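Local coordinates for protein 5-ketofructose reductase (Gluconobacter sp., PDB 7COK) that probably reduces 5-ketofructose, with a nicotinamide cofactor as hydride donor, as a member of the shikimate dehydrogenase family, at residues A[132-141]-A[160-168]. Residues are numbered along the deposited sequence; the frame is centred on the assembly and turned at random.
Sequences AGGAARAIAV and KAETIAALI
Leu167 sets one methyl, CD2, squarely over a face of the Arg137 guanidinium, 3.6 Å from CZ, the two side chains crossing at about a right angle. Arg137 is extended from CG to NE, with CG anti to the backbone N (chi1 -176°), which carries the guanidinium out beside Thr163 and Leu167 and leaves its edge to Thr163 CG2, 4.0 Å from NH1. Its NE is hydrogen-bonded to the carbonyl of Ile89, at the end of helix 84-89. A leucine in place of Arg137 would probably leave the Ile89 carbonyl without this donor and Leu167 without the flat face it covers. The same CD2 meets Val141 CG2 at 3.6 Å. Strand 150-155 links the two helices in the chain, as successive units of the Rossmann-type beta-alpha-beta fold; they run nearly parallel here, the axes of 134-141 and 160-168 approaching to 10.1 Å at 20°. Ile164 spreads its two branches along the other helix: CD1 reaches the glycine-rich turn, 3.4 Å from Ala132 O and 3.7 Å from Arg137 N, while CG2 packs on Ala140 CB at 3.7 Å. Ile168 CD1 follows one turn on, against Ala140 O. At the turn, Ala132 CB rests on the backbone between Lys160 and Ala161, 3.8 Å from Ala161 N.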
loop_
_atom_site.group_PDB
_atom_site.type_symbol
_atom_site.label_atom_id
_atom_site.label_comp_id
_atom_site.label_asym_id
_atom_site.label_seq_id
_atom_site.Cartn_x
_atom_site.Cartn_y
_atom_site.Cartn_z
ATOM N N ALA A 132 -33.128 -11.283 1.328
ATOM C CA ALA A 132 -32.664 -11.460 2.708
ATOM C C ALA A 132 -31.138 -11.655 2.920
ATOM O O ALA A 132 -30.710 -12.184 3.959
ATOM C CB ALA A 132 -33.441 -12.605 3.358
ATOM N N GLY A 133 -30.327 -11.264 1.937
ATOM C CA GLY A 133 -28.861 -11.364 2.036
ATOM C C GLY A 133 -28.150 -10.454 3.035
ATOM O O GLY A 133 -28.763 -9.890 3.971
ATOM N N GLY A 134 -26.831 -10.347 2.864
ATOM C CA GLY A 134 -26.004 -9.491 3.727
ATOM C C GLY A 134 -26.420 -8.037 3.627
ATOM O O GLY A 134 -26.541 -7.331 4.662
ATOM N N ALA A 135 -26.662 -7.596 2.393
ATOM C CA ALA A 135 -27.127 -6.228 2.100
ATOM C C ALA A 135 -28.460 -5.937 2.789
ATOM O O ALA A 135 -28.618 -4.929 3.473
ATOM C CB ALA A 135 -27.227 -6.020 0.596
ATOM N N ALA A 136 -29.402 -6.871 2.665
ATOM C CA ALA A 136 -30.706 -6.722 3.302
ATOM C C ALA A 136 -30.636 -6.595 4.841
ATOM O O ALA A 136 -31.307 -5.725 5.426
ATOM C CB ALA A 136 -31.634 -7.851 2.906
ATOM N N ARG A 137 -29.843 -7.464 5.469
ATOM C CA ARG A 137 -29.623 -7.417 6.917
ATOM C C ARG A 137 -29.099 -6.052 7.360
ATOM O O ARG A 137 -29.656 -5.456 8.304
ATOM C CB ARG A 137 -28.734 -8.583 7.373
ATOM C CG ARG A 137 -28.528 -8.661 8.860
ATOM C CD ARG A 137 -27.532 -9.770 9.160
ATOM N NE ARG A 137 -27.264 -9.860 10.594
ATOM C CZ ARG A 137 -27.934 -10.649 11.436
ATOM N NH1 ARG A 137 -28.922 -11.440 11.007
ATOM N NH2 ARG A 137 -27.630 -10.639 12.725
ATOM N N ALA A 138 -28.030 -5.564 6.706
ATOM C CA ALA A 138 -27.462 -4.264 7.090
ATOM C C ALA A 138 -28.409 -3.097 6.853
ATOM O O ALA A 138 -28.518 -2.204 7.706
ATOM C CB ALA A 138 -26.126 -4.043 6.403
ATOM N N ILE A 139 -29.086 -3.111 5.712
ATOM C CA ILE A 139 -30.061 -2.073 5.362
ATOM C C ILE A 139 -31.205 -2.055 6.398
ATOM O O ILE A 139 -31.580 -1.001 6.880
ATOM C CB ILE A 139 -30.587 -2.228 3.914
ATOM C CG1 ILE A 139 -29.487 -1.787 2.955
ATOM C CG2 ILE A 139 -31.819 -1.358 3.665
ATOM C CD1 ILE A 139 -29.709 -2.252 1.528
ATOM N N ALA A 140 -31.724 -3.230 6.754
ATOM C CA ALA A 140 -32.788 -3.326 7.763
ATOM C C ALA A 140 -32.339 -2.750 9.118
ATOM O O ALA A 140 -33.046 -1.950 9.724
ATOM C CB ALA A 140 -33.278 -4.757 7.895
ATOM N N VAL A 141 -31.124 -3.105 9.548
ATOM C CA VAL A 141 -30.611 -2.576 10.820
ATOM C C VAL A 141 -30.467 -1.067 10.759
ATOM O O VAL A 141 -30.885 -0.389 11.691
ATOM C CB VAL A 141 -29.300 -3.261 11.249
ATOM C CG1 VAL A 141 -28.643 -2.549 12.449
ATOM C CG2 VAL A 141 -29.589 -4.711 11.625
ATOM N N LYS A 160 -35.174 -17.199 6.175
ATOM C CA LYS A 160 -34.056 -16.236 6.084
ATOM C C LYS A 160 -34.543 -14.799 6.291
ATOM O O LYS A 160 -33.873 -14.006 6.960
ATOM C CB LYS A 160 -33.334 -16.365 4.738
ATOM C CG LYS A 160 -32.629 -17.701 4.524
ATOM C CD LYS A 160 -31.143 -17.632 4.835
ATOM C CE LYS A 160 -30.454 -18.986 4.680
ATOM N NZ LYS A 160 -30.263 -19.436 3.272
ATOM N N ALA A 161 -35.709 -14.465 5.736
ATOM C CA ALA A 161 -36.351 -13.167 6.058
ATOM C C ALA A 161 -36.717 -13.068 7.541
ATOM O O ALA A 161 -36.510 -12.012 8.165
ATOM C CB ALA A 161 -37.586 -12.933 5.182
ATOM N N GLU A 162 -37.257 -14.163 8.098
ATOM C CA GLU A 162 -37.662 -14.211 9.502
ATOM C C GLU A 162 -36.492 -13.964 10.442
ATOM O O GLU A 162 -36.690 -13.358 11.489
ATOM C CB GLU A 162 -38.403 -15.527 9.842
ATOM C CG GLU A 162 -38.986 -15.628 11.255
ATOM C CD GLU A 162 -39.906 -14.484 11.658
ATOM O OE1 GLU A 162 -40.549 -13.875 10.785
ATOM O OE2 GLU A 162 -39.992 -14.194 12.872
ATOM N N THR A 163 -35.289 -14.380 10.044
ATOM C CA THR A 163 -34.067 -14.121 10.824
ATOM C C THR A 163 -33.836 -12.611 10.956
ATOM O O THR A 163 -33.606 -12.104 12.049
ATOM C CB THR A 163 -32.834 -14.821 10.230
ATOM O OG1 THR A 163 -33.019 -16.246 10.278
ATOM C CG2 THR A 163 -31.554 -14.466 11.023
ATOM N N ILE A 164 -33.974 -11.897 9.844
ATOM C CA ILE A 164 -33.846 -10.455 9.866
ATOM C C ILE A 164 -35.023 -9.785 10.621
ATOM O O ILE A 164 -34.806 -8.901 11.465
ATOM C CB ILE A 164 -33.599 -9.877 8.449
ATOM C CG1 ILE A 164 -32.314 -10.485 7.846
ATOM C CG2 ILE A 164 -33.537 -8.352 8.509
ATOM C CD1 ILE A 164 -32.073 -10.226 6.368
ATOM N N ALA A 165 -36.262 -10.208 10.354
ATOM C CA ALA A 165 -37.401 -9.680 11.101
ATOM C C ALA A 165 -37.232 -9.813 12.626
ATOM O O ALA A 165 -37.493 -8.833 13.352
ATOM C CB ALA A 165 -38.712 -10.307 10.641
ATOM N N ALA A 166 -36.754 -10.985 13.066
ATOM C CA ALA A 166 -36.532 -11.291 14.485
ATOM C C ALA A 166 -35.457 -10.369 15.058
ATOM O O ALA A 166 -35.619 -9.833 16.143
ATOM C CB ALA A 166 -36.146 -12.751 14.677
ATOM N N LEU A 167 -34.389 -10.147 14.296
ATOM C CA LEU A 167 -33.341 -9.206 14.694
ATOM C C LEU A 167 -33.908 -7.808 14.939
ATOM O O LEU A 167 -33.591 -7.172 15.934
ATOM C CB LEU A 167 -32.232 -9.154 13.639
ATOM C CG LEU A 167 -31.059 -8.185 13.848
ATOM C CD1 LEU A 167 -30.192 -8.568 15.036
ATOM C CD2 LEU A 167 -30.238 -8.164 12.562
ATOM N N ILE A 168 -34.760 -7.349 14.032
ATOM C CA ILE A 168 -35.343 -6.024 14.139
ATOM C C ILE A 168 -36.233 -5.908 15.376
ATOM O O ILE A 168 -36.059 -4.993 16.173
ATOM C CB ILE A 168 -36.040 -5.605 12.812
ATOM C CG1 ILE A 168 -35.047 -5.570 11.626
ATOM C CG2 ILE A 168 -36.802 -4.301 12.974
ATOM C CD1 ILE A 168 -33.742 -4.820 11.854
#